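Local structure of putative lipoprotein (Campylobacter jejuni subsp. jejuni, 2G5G) at residues K57-E68 with Q125-S135. The protein binds a cofacial pair of hemes through a tyrosine ligand, in a manner linked to its dimerisation, and probably serves in bacterial heme transport. Numbering follows the deposited sequence.
Sequences KISQVMIFNALE and QFVNVVFYSKS
Val-61 and Phe-126 bring the backbones of 57-68 and 125-135 nearest, CA to CA 5.5 Å, where the two helices run almost parallel, 16° apart with axes 9.3 Å from each other at closest approach. Two phenylalanines carry much of the contact. Phe-64 holds CG anti to its backbone N (chi1 176°), which carries the ring across to the second helix. There Val-130 CG2 sits over the middle of one face, 3.7 Å from the centroid and 4° off the normal, a CH-pi contact; Glu-68 CB, one turn on, lies over the opposite face, nearer the rim. The far rim meets two hydroxyl oxygens near the ring plane, with CZ 3.2 Å from Ser-133 OG and CE2 3.3 Å from Ser-135 OG. The Phe-126 ring has CE1 3.7 Å from Phe-64 CB, which lies at its edge, while its CD1 packs on Gln-60 CB. Val-61 CG2 rests on the CG of Gln-125.

Past the second helix the chain bends toward Glu-68, and Lys-134 N donates to Glu-68 OE2 at 3.2 Å, from above the carboxylate plane. Ser-133 OG shapes this bend: it donates to Val-130 O and accepts from Ser-135 N, forming an ST turn. Ser-135 OG bonds to Phe-78 O, and Gln-60 NE2 to Glu-49.

Phe-64 and Val-130 both also touch Val-80 of strand 78-82. Helix 124-131 belongs to the beta-alpha-beta connection from that strand to its parallel neighbour 137-141, outermost of the sheet within this chain, and helix 54-73 packs beside it, flanked in turn by helix 32-39.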
loop_
_atom_site.group_PDB
_atom_site.type_symbol
_atom_site.label_atom_id
_atom_site.label_comp_id
_atom_site.label_asym_id
_atom_site.label_seq_id
_atom_site.Cartn_x
_atom_site.Cartn_y
_atom_site.Cartn_z
ATOM N N LYS A 57 -15.605 -7.943 21.211
ATOM C CA LYS A 57 -14.716 -7.505 22.269
ATOM C C LYS A 57 -15.200 -7.920 23.660
ATOM O O LYS A 57 -14.426 -8.421 24.467
ATOM C CB LYS A 57 -14.374 -6.022 22.061
ATOM C CG LYS A 57 -13.278 -5.991 21.018
ATOM C CD LYS A 57 -13.483 -5.027 19.936
ATOM C CE LYS A 57 -12.916 -5.570 18.688
ATOM N NZ LYS A 57 -11.438 -5.676 18.488
ATOM N N ILE A 58 -16.490 -7.790 23.930
ATOM C CA ILE A 58 -17.036 -8.307 25.184
ATOM C C ILE A 58 -16.846 -9.835 25.339
ATOM O O ILE A 58 -16.451 -10.329 26.403
ATOM C CB ILE A 58 -18.539 -7.920 25.372
ATOM C CG1 ILE A 58 -18.696 -6.394 25.367
ATOM C CG2 ILE A 58 -19.046 -8.496 26.678
ATOM C CD1 ILE A 58 -20.122 -5.888 25.045
ATOM N N SER A 59 -17.168 -10.571 24.274
ATOM C CA SER A 59 -17.010 -12.030 24.216
ATOM C C SER A 59 -15.572 -12.534 24.509
ATOM O O SER A 59 -15.371 -13.541 25.186
ATOM C CB SER A 59 -17.479 -12.493 22.827
ATOM O OG SER A 59 -18.895 -12.348 22.734
ATOM N N GLN A 60 -14.594 -11.808 23.998
ATOM C CA GLN A 60 -13.182 -12.135 24.215
ATOM C C GLN A 60 -12.828 -12.082 25.702
ATOM O O GLN A 60 -12.174 -12.972 26.213
ATOM C CB GLN A 60 -12.303 -11.218 23.398
ATOM C CG GLN A 60 -12.525 -11.342 21.926
ATOM C CD GLN A 60 -12.137 -10.103 21.132
ATOM O OE1 GLN A 60 -11.408 -9.230 21.606
ATOM N NE2 GLN A 60 -12.623 -10.032 19.885
ATOM N N VAL A 61 -13.302 -11.052 26.397
ATOM C CA VAL A 61 -13.078 -10.908 27.837
ATOM C C VAL A 61 -13.712 -12.046 28.625
ATOM O O VAL A 61 -13.078 -12.606 29.520
ATOM C CB VAL A 61 -13.525 -9.482 28.348
ATOM C CG1 VAL A 61 -13.541 -9.404 29.885
ATOM C CG2 VAL A 61 -12.660 -8.406 27.746
HETATM N N MSE A 62 -14.936 -12.427 28.263
HETATM C CA MSE A 62 -15.638 -13.507 28.938
HETATM C C MSE A 62 -14.910 -14.831 28.790
HETATM O O MSE A 62 -14.745 -15.580 29.766
HETATM C CB MSE A 62 -17.060 -13.645 28.382
HETATM C CG MSE A 62 -17.953 -12.448 28.717
HETATM SE SE MSE A 62 -19.699 -12.626 27.807
HETATM C CE MSE A 62 -20.113 -14.453 28.318
ATOM N N ILE A 63 -14.496 -15.132 27.561
ATOM C CA ILE A 63 -13.810 -16.408 27.289
ATOM C C ILE A 63 -12.434 -16.367 27.997
ATOM O O ILE A 63 -12.085 -17.291 28.717
ATOM C CB ILE A 63 -13.606 -16.622 25.779
ATOM C CG1 ILE A 63 -14.954 -16.731 25.061
ATOM C CG2 ILE A 63 -12.711 -17.897 25.531
ATOM C CD1 ILE A 63 -14.842 -16.553 23.517
ATOM N N PHE A 64 -11.661 -15.309 27.772
ATOM C CA PHE A 64 -10.355 -15.225 28.457
ATOM C C PHE A 64 -10.504 -15.419 29.973
ATOM O O PHE A 64 -9.830 -16.260 30.559
ATOM C CB PHE A 64 -9.574 -13.950 28.115
ATOM C CG PHE A 64 -8.265 -13.803 28.877
ATOM C CD1 PHE A 64 -8.182 -12.924 29.952
ATOM C CD2 PHE A 64 -7.142 -14.575 28.558
ATOM C CE1 PHE A 64 -7.003 -12.788 30.682
ATOM C CE2 PHE A 64 -5.953 -14.451 29.295
ATOM C CZ PHE A 64 -5.880 -13.544 30.351
ATOM N N ASN A 65 -11.396 -14.654 30.595
ATOM C CA ASN A 65 -11.579 -14.730 32.041
ATOM C C ASN A 65 -11.869 -16.142 32.503
ATOM O O ASN A 65 -11.350 -16.558 33.541
ATOM C CB ASN A 65 -12.720 -13.817 32.519
ATOM C CG ASN A 65 -12.309 -12.348 32.684
ATOM O OD1 ASN A 65 -11.156 -11.946 32.516
ATOM N ND2 ASN A 65 -13.288 -11.539 33.015
ATOM N N ALA A 66 -12.725 -16.885 31.787
ATOM C CA ALA A 66 -13.088 -18.220 32.287
ATOM C C ALA A 66 -11.899 -19.182 32.166
ATOM O O ALA A 66 -11.680 -20.064 33.027
ATOM C CB ALA A 66 -14.321 -18.777 31.563
ATOM N N LEU A 67 -11.134 -19.025 31.093
ATOM C CA LEU A 67 -10.021 -19.944 30.863
ATOM C C LEU A 67 -8.892 -19.630 31.852
ATOM O O LEU A 67 -8.303 -20.542 32.401
ATOM C CB LEU A 67 -9.503 -19.804 29.436
ATOM C CG LEU A 67 -10.397 -20.189 28.248
ATOM C CD1 LEU A 67 -9.752 -19.629 26.978
ATOM C CD2 LEU A 67 -10.508 -21.665 28.121
ATOM N N GLU A 68 -8.607 -18.343 32.029
ATOM C CA GLU A 68 -7.539 -17.822 32.917
ATOM C C GLU A 68 -7.759 -18.256 34.352
ATOM O O GLU A 68 -6.823 -18.717 35.013
ATOM C CB GLU A 68 -7.432 -16.280 32.817
ATOM C CG GLU A 68 -6.538 -15.541 33.881
ATOM C CD GLU A 68 -5.095 -15.996 33.847
ATOM O OE1 GLU A 68 -4.729 -16.734 32.889
ATOM O OE2 GLU A 68 -4.328 -15.620 34.775
ATOM N N GLN A 125 -9.978 -3.016 26.431
ATOM C CA GLN A 125 -10.657 -3.812 27.445
ATOM C C GLN A 125 -10.003 -5.188 27.523
ATOM O O GLN A 125 -9.653 -5.645 28.611
ATOM C CB GLN A 125 -12.159 -3.942 27.140
ATOM C CG GLN A 125 -13.001 -4.584 28.259
ATOM C CD GLN A 125 -14.439 -4.884 27.828
ATOM O OE1 GLN A 125 -14.832 -4.617 26.680
ATOM N NE2 GLN A 125 -15.231 -5.443 28.748
ATOM N N PHE A 126 -9.836 -5.832 26.369
ATOM C CA PHE A 126 -9.288 -7.190 26.334
ATOM C C PHE A 126 -7.812 -7.204 26.753
ATOM O O PHE A 126 -7.402 -8.017 27.607
ATOM C CB PHE A 126 -9.429 -7.796 24.939
ATOM C CG PHE A 126 -8.846 -9.192 24.813
ATOM C CD1 PHE A 126 -9.424 -10.252 25.484
ATOM C CD2 PHE A 126 -7.738 -9.428 24.000
ATOM C CE1 PHE A 126 -8.900 -11.541 25.361
ATOM C CE2 PHE A 126 -7.215 -10.728 23.849
ATOM C CZ PHE A 126 -7.800 -11.773 24.542
ATOM N N VAL A 127 -7.035 -6.306 26.155
ATOM C CA VAL A 127 -5.597 -6.280 26.392
ATOM C C VAL A 127 -5.269 -5.919 27.856
ATOM O O VAL A 127 -4.283 -6.412 28.394
ATOM C CB VAL A 127 -4.854 -5.360 25.416
ATOM C CG1 VAL A 127 -3.382 -5.289 25.776
ATOM C CG2 VAL A 127 -5.000 -5.845 23.987
ATOM N N ASN A 128 -6.106 -5.099 28.495
ATOM C CA ASN A 128 -5.899 -4.748 29.901
ATOM C C ASN A 128 -6.083 -5.923 30.802
ATOM O O ASN A 128 -5.220 -6.181 31.635
ATOM C CB ASN A 128 -6.783 -3.575 30.373
ATOM C CG ASN A 128 -6.083 -2.241 30.250
ATOM O OD1 ASN A 128 -5.859 -1.740 29.143
ATOM N ND2 ASN A 128 -5.719 -1.655 31.392
ATOM N N VAL A 129 -7.194 -6.645 30.611
ATOM C CA VAL A 129 -7.494 -7.844 31.377
ATOM C C VAL A 129 -6.410 -8.902 31.166
ATOM O O VAL A 129 -6.007 -9.589 32.119
ATOM C CB VAL A 129 -8.895 -8.429 31.032
ATOM C CG1 VAL A 129 -9.149 -9.680 31.824
ATOM C CG2 VAL A 129 -9.987 -7.423 31.345
ATOM N N VAL A 130 -5.939 -9.021 29.926
ATOM C CA VAL A 130 -4.881 -9.993 29.609
ATOM C C VAL A 130 -3.568 -9.609 30.305
ATOM O O VAL A 130 -2.996 -10.415 31.077
ATOM C CB VAL A 130 -4.674 -10.166 28.094
ATOM C CG1 VAL A 130 -3.417 -11.002 27.803
ATOM C CG2 VAL A 130 -5.906 -10.861 27.490
ATOM N N PHE A 131 -3.130 -8.383 30.029
ATOM C CA PHE A 131 -1.858 -7.886 30.500
ATOM C C PHE A 131 -1.650 -8.040 32.002
ATOM O O PHE A 131 -0.562 -8.452 32.398
ATOM C CB PHE A 131 -1.592 -6.451 30.057
ATOM C CG PHE A 131 -0.208 -5.987 30.385
ATOM C CD1 PHE A 131 0.876 -6.372 29.585
ATOM C CD2 PHE A 131 0.032 -5.214 31.528
ATOM C CE1 PHE A 131 2.170 -5.966 29.888
ATOM C CE2 PHE A 131 1.321 -4.811 31.846
ATOM C CZ PHE A 131 2.396 -5.176 31.021
ATOM N N TYR A 132 -2.694 -7.776 32.808
ATOM C CA TYR A 132 -2.604 -7.804 34.287
ATOM C C TYR A 132 -2.903 -9.127 34.966
ATOM O O TYR A 132 -2.849 -9.221 36.208
ATOM C CB TYR A 132 -3.435 -6.670 34.915
ATOM C CG TYR A 132 -2.893 -5.321 34.507
ATOM C CD1 TYR A 132 -3.575 -4.527 33.578
ATOM C CD2 TYR A 132 -1.658 -4.867 34.988
ATOM C CE1 TYR A 132 -3.062 -3.295 33.164
ATOM C CE2 TYR A 132 -1.134 -3.628 34.579
ATOM C CZ TYR A 132 -1.849 -2.841 33.679
ATOM O OH TYR A 132 -1.354 -1.622 33.264
ATOM N N SER A 133 -3.232 -10.150 34.173
ATOM C CA SER A 133 -3.424 -11.482 34.722
ATOM C C SER A 133 -2.042 -12.122 34.777
ATOM O O SER A 133 -1.039 -11.453 34.628
ATOM C CB SER A 133 -4.353 -12.318 33.814
ATOM O OG SER A 133 -3.797 -12.408 32.498
ATOM N N LYS A 134 -2.001 -13.432 34.938
ATOM C CA LYS A 134 -0.754 -14.179 34.895
ATOM C C LYS A 134 -0.270 -14.509 33.476
ATOM O O LYS A 134 0.790 -15.133 33.303
ATOM C CB LYS A 134 -0.937 -15.445 35.717
ATOM C CG LYS A 134 -1.050 -15.146 37.215
ATOM C CD LYS A 134 -1.333 -16.396 37.977
ATOM C CE LYS A 134 -0.937 -16.185 39.418
ATOM N NZ LYS A 134 -0.649 -17.461 40.120
ATOM N N SER A 135 -1.035 -14.100 32.461
ATOM C CA SER A 135 -0.662 -14.368 31.072
ATOM C C SER A 135 0.471 -13.495 30.587
ATOM O O SER A 135 0.569 -12.332 30.966
ATOM C CB SER A 135 -1.857 -14.135 30.134
ATOM O OG SER A 135 -2.857 -15.081 30.393
#